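PDB 5FHK: LysR family transcriptional regulator from Vibrio vulnificus, which probably binds specific DNA sequences as AphB, a LysR-type regulator of virulence genes, this chain being its regulatory domain. Local coordinates for residues P84-A89 with D101-K106; R128-A133 with E145-T150; T94-L99 with P171-N176. All coordinates share one frame; numbering follows the deposited sequence.

Interaction 1: residues P84-A89 with D101-K106; sequences PEYVNA and DHFLLK
The backbones around Tyr86 and Phe103 stay well apart, 9.6 Å between their CA atoms even at the nearest point, and it is the full length of one tyrosine side chain that spans the distance from the short helix 84-87 to the chain leading into strand 104-107. Tyr86 has CG anti to its own backbone nitrogen (chi1 -177°), which sends the phenol straight across to His102 and Phe103.

Its hydroxyl does most of the work. Tyr86 OH is hydrogen-bonded to His102 ND1 at 2.9 Å, and it also accepts the backbone N-H of Phe103, a longer bond of 3.3 Å (Phe103 N to Tyr86 OH) with an angle of 147° at the hydrogen. The hydroxyl of the buried Tyr86 is thus gripped by a ring nitrogen and a main-chain amide of consecutive residues, so the tyrosine is tied to both the side chain and the backbone of the opposing segment.

The rings meet at their rims. His102 ND1 lies close to the plane of the phenol, 3.6 Å from Tyr86 CE2; the two planes are inclined at 54°, and neither ring lies over the other. Along the other phenol edge, Phe103 CD2 approaches Tyr86 CE1 at 3.9 Å, adding apolar contact beside the polar end.

Met92 and Ile149 touch both Tyr86 and His102, while Phe103 makes a cation-pi contact with Arg130. Through its doubly bonded hydroxyl the tyrosine joins the short helix 84-87 to the residues leading into a sheet strand, in one alpha/beta lobe of the periplasmic-binding-protein-like regulatory domain of LysR-type proteins.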
# COMPACT_ATOMS: atom_id res chain seq x y z
N PRO A 84 -12.64 19.70 0.06
CA PRO A 84 -13.38 20.98 0.13
C PRO A 84 -12.55 22.11 0.72
O PRO A 84 -12.70 23.26 0.30
CB PRO A 84 -14.58 20.64 1.02
CG PRO A 84 -14.81 19.17 0.75
CD PRO A 84 -13.44 18.58 0.56
N GLU A 85 -11.66 21.81 1.67
CA GLU A 85 -10.84 22.87 2.23
C GLU A 85 -9.92 23.48 1.17
O GLU A 85 -9.73 24.69 1.12
CB GLU A 85 -10.03 22.34 3.42
CG GLU A 85 -9.18 23.39 4.13
CD GLU A 85 -8.17 22.77 5.11
OE1 GLU A 85 -7.75 21.60 4.90
OE2 GLU A 85 -7.81 23.46 6.10
N TYR A 86 -9.34 22.64 0.30
CA TYR A 86 -8.51 23.20 -0.77
C TYR A 86 -9.35 24.01 -1.76
O TYR A 86 -8.89 25.04 -2.28
CB TYR A 86 -7.78 22.08 -1.51
CG TYR A 86 -6.85 22.63 -2.57
CD1 TYR A 86 -5.57 23.04 -2.25
CD2 TYR A 86 -7.28 22.77 -3.88
CE1 TYR A 86 -4.72 23.56 -3.19
CE2 TYR A 86 -6.45 23.32 -4.84
CZ TYR A 86 -5.16 23.70 -4.49
OH TYR A 86 -4.31 24.21 -5.45
N VAL A 87 -10.55 23.53 -2.06
CA VAL A 87 -11.43 24.20 -3.02
C VAL A 87 -11.87 25.57 -2.50
O VAL A 87 -11.91 26.55 -3.24
CB VAL A 87 -12.61 23.28 -3.33
CG1 VAL A 87 -13.72 24.02 -4.06
CG2 VAL A 87 -12.14 22.10 -4.15
N ASN A 88 -12.21 25.65 -1.21
CA ASN A 88 -12.67 26.91 -0.64
C ASN A 88 -11.53 27.84 -0.28
O ASN A 88 -11.78 28.89 0.33
CB ASN A 88 -13.52 26.65 0.61
CG ASN A 88 -14.73 25.77 0.34
OD1 ASN A 88 -15.46 25.40 1.27
ND2 ASN A 88 -14.95 25.42 -0.93
N ALA A 89 -10.30 27.50 -0.63
CA ALA A 89 -9.15 28.35 -0.39
C ALA A 89 -8.52 28.87 -1.67
O ALA A 89 -7.57 29.67 -1.59
CB ALA A 89 -8.09 27.59 0.43
N ASP A 101 -1.14 26.34 -12.40
CA ASP A 101 -1.15 27.33 -11.34
C ASP A 101 -1.70 26.79 -10.02
O ASP A 101 -2.07 27.59 -9.15
CB ASP A 101 -1.94 28.55 -11.79
CG ASP A 101 -1.43 29.09 -13.12
OD1 ASP A 101 -0.20 29.22 -13.26
OD2 ASP A 101 -2.26 29.37 -14.01
N HIS A 102 -1.74 25.47 -9.86
CA HIS A 102 -2.30 24.82 -8.68
C HIS A 102 -1.28 23.85 -8.10
O HIS A 102 -0.39 23.36 -8.80
CB HIS A 102 -3.59 24.06 -9.02
CG HIS A 102 -4.82 24.92 -8.99
ND1 HIS A 102 -5.60 25.05 -7.86
CD2 HIS A 102 -5.40 25.68 -9.94
CE1 HIS A 102 -6.60 25.87 -8.11
NE2 HIS A 102 -6.51 26.26 -9.37
N PHE A 103 -1.42 23.58 -6.80
CA PHE A 103 -0.63 22.56 -6.13
C PHE A 103 -1.10 21.18 -6.59
O PHE A 103 -2.28 20.84 -6.41
CB PHE A 103 -0.76 22.66 -4.61
CG PHE A 103 -0.24 23.96 -4.00
CD1 PHE A 103 1.12 24.15 -3.78
CD2 PHE A 103 -1.12 24.97 -3.63
CE1 PHE A 103 1.59 25.35 -3.21
CE2 PHE A 103 -0.67 26.15 -3.06
CZ PHE A 103 0.69 26.33 -2.85
N LEU A 104 -0.20 20.39 -7.14
CA LEU A 104 -0.54 19.07 -7.66
C LEU A 104 0.10 17.98 -6.81
O LEU A 104 1.18 18.17 -6.24
CB LEU A 104 -0.09 18.92 -9.12
CG LEU A 104 -0.68 19.98 -10.05
CD1 LEU A 104 -0.30 19.70 -11.50
CD2 LEU A 104 -2.18 20.05 -9.86
N LEU A 105 -0.62 16.86 -6.68
CA LEU A 105 -0.14 15.70 -5.95
C LEU A 105 -0.20 14.51 -6.89
O LEU A 105 -1.26 14.20 -7.44
CB LEU A 105 -0.98 15.45 -4.70
CG LEU A 105 -1.38 16.72 -3.95
CD1 LEU A 105 -2.53 16.48 -2.93
CD2 LEU A 105 -0.15 17.31 -3.27
N LYS A 106 0.95 13.85 -7.08
CA LYS A 106 1.08 12.87 -8.15
C LYS A 106 1.64 11.55 -7.60
O LYS A 106 2.65 11.55 -6.90
CB LYS A 106 1.97 13.42 -9.27
CG LYS A 106 1.31 14.53 -10.09
CD LYS A 106 2.18 15.02 -11.22
CE LYS A 106 1.36 15.84 -12.22
NZ LYS A 106 2.16 16.26 -13.40

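Interaction 2: residues R128-A133 with E145-T150; sequences RGRFQA and EGLGIT
Arg130 reaches across to Leu147 within a beta-alpha-beta crossover: strand 131-133, helix 136-144 and strand 149-153 follow one another, and both strands run parallel to strand 104-107, which lies between them.

The polar part of the contact is a single hydrogen bond. Arg130 NH1 donates to the backbone Leu147 O over 3.0 Å; the oxygen is tilted from the guanidinium plane and the donor from the carbonyl plane, in keeping with a bent angle of 139° at the hydrogen. The arginine is extended from CG to NE, which carries its head across to the turn that follows the helix. That turn is a Schellman motif with Gly146 at C-prime, which ends the helix: Leu147 N hydrogen-bonds Ala142 O, and Gly146 N hydrogen-bonds Cys143 O.

The van der Waals part brings in the leucine side chain, which crosses the arginine at about a right angle. Leu147 CD2 lies over one face of the guanidinium, offset toward its rim, 3.5 Å from Arg130 CZ.

The second subunit fixes the arginine further. Arg130 NH2 is hydrogen-bonded to Met30 O of that subunit, where strand 131-133 also continues the sheet by parallel pairing.

Beside it, Gln132 folds back on its own loop: Gly129 N donates to Gln132 OE1 at 3.0 Å, in the carbonyl plane and on a lone pair.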
# COMPACT_ATOMS: atom_id res chain seq x y z
N ARG A 128 5.91 18.95 -11.88
CA ARG A 128 6.22 18.25 -10.65
C ARG A 128 5.20 18.64 -9.59
O ARG A 128 4.83 19.81 -9.45
CB ARG A 128 7.63 18.57 -10.16
CG ARG A 128 8.09 17.62 -9.05
CD ARG A 128 9.57 17.72 -8.80
NE ARG A 128 10.27 17.96 -10.05
CZ ARG A 128 11.38 18.67 -10.16
NH1 ARG A 128 11.93 19.20 -9.07
NH2 ARG A 128 11.95 18.84 -11.34
N GLY A 129 4.72 17.65 -8.86
CA GLY A 129 3.79 17.93 -7.79
C GLY A 129 4.47 18.60 -6.61
O GLY A 129 5.67 18.46 -6.37
N ARG A 130 3.66 19.35 -5.85
CA ARG A 130 4.02 19.69 -4.48
C ARG A 130 4.44 18.44 -3.71
O ARG A 130 5.32 18.51 -2.85
CB ARG A 130 2.83 20.38 -3.80
CG ARG A 130 2.99 20.65 -2.29
CD ARG A 130 1.73 21.32 -1.74
NE ARG A 130 1.93 21.98 -0.46
CZ ARG A 130 1.00 22.71 0.16
NH1 ARG A 130 -0.21 22.85 -0.39
NH2 ARG A 130 1.27 23.29 1.33
N PHE A 131 3.85 17.30 -4.05
CA PHE A 131 4.12 16.02 -3.42
C PHE A 131 4.07 14.98 -4.53
O PHE A 131 3.09 14.95 -5.28
CB PHE A 131 3.07 15.71 -2.34
CG PHE A 131 3.26 14.39 -1.64
CD1 PHE A 131 2.26 13.44 -1.65
CD2 PHE A 131 4.43 14.12 -0.94
CE1 PHE A 131 2.42 12.22 -0.98
CE2 PHE A 131 4.62 12.91 -0.28
CZ PHE A 131 3.62 11.96 -0.29
N GLN A 132 5.12 14.17 -4.65
CA GLN A 132 5.16 13.05 -5.59
C GLN A 132 5.54 11.79 -4.85
O GLN A 132 6.46 11.80 -4.03
CB GLN A 132 6.15 13.27 -6.72
CG GLN A 132 5.73 14.39 -7.63
CD GLN A 132 6.47 14.39 -8.94
OE1 GLN A 132 6.23 15.26 -9.77
NE2 GLN A 132 7.37 13.43 -9.14
N ALA A 133 4.84 10.69 -5.16
CA ALA A 133 5.09 9.42 -4.47
C ALA A 133 4.96 8.26 -5.45
O ALA A 133 4.27 8.36 -6.46
CB ALA A 133 4.15 9.23 -3.28
N GLU A 145 -5.91 16.09 3.23
CA GLU A 145 -5.45 17.15 4.10
C GLU A 145 -5.41 18.50 3.40
O GLU A 145 -4.94 19.48 3.99
CB GLU A 145 -4.08 16.79 4.68
CG GLU A 145 -4.18 15.94 5.96
CD GLU A 145 -3.70 16.68 7.21
OE1 GLU A 145 -3.33 16.00 8.20
OE2 GLU A 145 -3.68 17.93 7.21
N GLY A 146 -5.92 18.60 2.18
CA GLY A 146 -6.09 19.89 1.56
C GLY A 146 -4.84 20.51 1.00
O GLY A 146 -4.77 21.74 0.88
N LEU A 147 -3.86 19.70 0.61
CA LEU A 147 -2.61 20.17 0.04
C LEU A 147 -2.64 20.28 -1.48
O LEU A 147 -1.66 20.75 -2.06
CB LEU A 147 -1.46 19.25 0.47
CG LEU A 147 -1.12 19.20 1.97
CD1 LEU A 147 -0.16 18.05 2.26
CD2 LEU A 147 -0.54 20.54 2.48
N GLY A 148 -3.73 19.90 -2.14
CA GLY A 148 -3.80 20.21 -3.56
C GLY A 148 -4.63 19.19 -4.34
O GLY A 148 -5.38 18.41 -3.76
N ILE A 149 -4.46 19.25 -5.66
CA ILE A 149 -5.20 18.47 -6.65
C ILE A 149 -4.41 17.22 -7.01
O ILE A 149 -3.19 17.29 -7.23
CB ILE A 149 -5.46 19.31 -7.92
CG1 ILE A 149 -6.39 20.50 -7.63
CG2 ILE A 149 -5.97 18.43 -9.08
CD1 ILE A 149 -6.24 21.56 -8.63
N THR A 150 -5.09 16.08 -7.09
CA THR A 150 -4.48 14.85 -7.55
C THR A 150 -5.35 14.18 -8.60
O THR A 150 -6.52 14.51 -8.79
CB THR A 150 -4.25 13.85 -6.41
OG1 THR A 150 -3.69 12.66 -6.96
CG2 THR A 150 -5.59 13.51 -5.74

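Interaction 3: residues T94-L99 with P171-N176; sequences THAEDL and PDWSAN
Trp173 turns a face to Ala96 and an edge to His95, and the indole residue contributes about half of the surface buried between the loop 94-99 and the segment 171-176.

Two kinds of pi contact make up the interface. The first is CH-pi: the methyl of Ala96 stands over the six-membered ring, with CB 3.4 Å from the centroid of the Trp173 benzo ring and only 7° off its normal, so it sits almost over the centre. The second is a T-shaped (edge-to-face) pair with His95. Here Trp173 CZ2 comes over the imidazole face, 3.4 Å from His95 NE2 and offset toward the rim, with the planes at 82°. The histidine, its CG anti to the backbone N (chi1 -177°), is carried alongside the end of the indole while Ala96 occupies the face.

Hydrogen bonds within the loop, and one to Glu121, set the imidazole in place. Glu97 N donates to His95 ND1 at 2.9 Å, and His95 NE2 is bonded to Glu121 OE1, so both ring nitrogens are engaged and the rotation of the ring is fixed; with ND1 accepting and NE2 facing a carboxylate, the proton is probably on NE2. Asp98 OD2 takes two backbone amides, Thr94 N at 3.3 Å on its anti lone pair and His95 N at 3.2 Å from above the carboxylate plane. Asp98 N in turn donates to His95 O.

Val123 touches both His95 and Trp173, and Leu115 also packs on the indole. Trp173 lies on a short, weakly bonded edge strand, 173-174, which pairs with 113-117 and, through it, 122-125. The contact is the packing of a loop onto this small three-stranded antiparallel sheet.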
# COMPACT_ATOMS: atom_id res chain seq x y z
N THR A 94 -10.97 25.93 -14.36
CA THR A 94 -12.09 25.63 -15.23
C THR A 94 -11.67 25.09 -16.60
O THR A 94 -12.53 24.61 -17.34
CB THR A 94 -12.99 26.86 -15.40
OG1 THR A 94 -12.37 27.80 -16.29
CG2 THR A 94 -13.25 27.53 -14.06
N HIS A 95 -10.39 25.11 -16.94
CA HIS A 95 -9.86 24.34 -18.06
C HIS A 95 -8.62 23.58 -17.58
O HIS A 95 -7.92 24.03 -16.67
CB HIS A 95 -9.52 25.25 -19.25
CG HIS A 95 -9.05 24.50 -20.46
ND1 HIS A 95 -7.72 24.16 -20.65
CD2 HIS A 95 -9.72 24.02 -21.53
CE1 HIS A 95 -7.60 23.51 -21.79
NE2 HIS A 95 -8.79 23.41 -22.35
N ALA A 96 -8.37 22.43 -18.19
CA ALA A 96 -7.26 21.58 -17.74
C ALA A 96 -5.90 22.26 -17.87
O ALA A 96 -4.92 21.75 -17.30
CB ALA A 96 -7.25 20.26 -18.52
N GLU A 97 -5.81 23.38 -18.59
CA GLU A 97 -4.55 24.10 -18.66
C GLU A 97 -4.28 24.90 -17.40
O GLU A 97 -3.12 25.23 -17.12
CB GLU A 97 -4.54 25.03 -19.88
CG GLU A 97 -4.09 24.34 -21.17
CD GLU A 97 -2.64 23.87 -21.12
OE1 GLU A 97 -1.80 24.58 -20.53
OE2 GLU A 97 -2.35 22.78 -21.67
N ASP A 98 -5.32 25.20 -16.62
CA ASP A 98 -5.14 25.92 -15.37
C ASP A 98 -4.44 25.09 -14.30
O ASP A 98 -4.08 25.65 -13.25
CB ASP A 98 -6.49 26.41 -14.85
CG ASP A 98 -7.19 27.35 -15.83
OD1 ASP A 98 -6.49 28.07 -16.59
OD2 ASP A 98 -8.44 27.37 -15.83
N LEU A 99 -4.20 23.80 -14.53
CA LEU A 99 -3.55 22.98 -13.52
C LEU A 99 -2.16 23.50 -13.17
O LEU A 99 -1.70 23.35 -12.03
CB LEU A 99 -3.48 21.53 -13.99
CG LEU A 99 -4.85 20.87 -14.19
CD1 LEU A 99 -4.67 19.42 -14.59
CD2 LEU A 99 -5.67 20.99 -12.93
N PRO A 171 -14.91 18.56 -13.87
CA PRO A 171 -15.68 17.32 -14.07
C PRO A 171 -15.90 16.97 -15.54
O PRO A 171 -16.25 15.82 -15.84
CB PRO A 171 -17.00 17.59 -13.35
CG PRO A 171 -16.97 19.03 -12.92
CD PRO A 171 -15.78 19.70 -13.54
N ASP A 172 -15.68 17.91 -16.45
CA ASP A 172 -15.71 17.62 -17.88
C ASP A 172 -14.43 16.94 -18.37
O ASP A 172 -14.36 16.58 -19.54
CB ASP A 172 -15.96 18.91 -18.67
CG ASP A 172 -16.41 18.65 -20.11
OD1 ASP A 172 -17.62 18.37 -20.34
OD2 ASP A 172 -15.55 18.74 -21.02
N TRP A 173 -13.44 16.76 -17.50
CA TRP A 173 -12.17 16.15 -17.87
C TRP A 173 -11.99 14.80 -17.17
O TRP A 173 -12.46 14.60 -16.04
CB TRP A 173 -11.00 17.06 -17.50
CG TRP A 173 -10.96 18.31 -18.30
CD1 TRP A 173 -11.63 19.47 -18.03
CD2 TRP A 173 -10.22 18.54 -19.51
NE1 TRP A 173 -11.35 20.41 -19.00
CE2 TRP A 173 -10.49 19.86 -19.92
CE3 TRP A 173 -9.36 17.75 -20.27
CZ2 TRP A 173 -9.93 20.42 -21.07
CZ3 TRP A 173 -8.80 18.30 -21.42
CH2 TRP A 173 -9.10 19.62 -21.81
N SER A 174 -11.27 13.91 -17.84
CA SER A 174 -11.01 12.59 -17.28
C SER A 174 -9.92 11.92 -18.10
O SER A 174 -9.76 12.21 -19.29
CB SER A 174 -12.25 11.71 -17.29
OG SER A 174 -12.35 11.02 -18.53
N ALA A 175 -9.19 11.02 -17.45
CA ALA A 175 -8.30 10.12 -18.15
C ALA A 175 -9.12 9.05 -18.87
O ALA A 175 -10.30 8.82 -18.57
CB ALA A 175 -7.32 9.47 -17.19
N ASN A 176 -8.48 8.39 -19.84
CA ASN A 176 -9.23 7.32 -20.47
C ASN A 176 -9.22 6.09 -19.57
O ASN A 176 -8.25 5.85 -18.85
CB ASN A 176 -8.65 6.99 -21.84
CG ASN A 176 -9.23 7.88 -22.95
OD1 ASN A 176 -10.44 8.14 -22.99
ND2 ASN A 176 -8.36 8.36 -23.84

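In the fold
Interactions 1 and 2 are neighbours, their centres 8 Å apart, and are joined through one sheet, with Leu105 N at 2.7 Å from Ile149 O and Phe103 O at 2.8 Å from Ile149 N, probable hydrogen bonds. Interaction 3, which seats a loop on the small antiparallel sheet, lies 14 Å from interaction 1 and 16 Å from interaction 2, centre to centre; it meets interaction 1 through Leu104 CD1 and Leu99 O, 3.9 Å apart. Along the chain, interactions 1 and 3 alternate their segments, whereas interaction 2 is nested within the loop closed by interaction 3. Of interactions 2 and 3, interaction 2 alone borders the dimer partner.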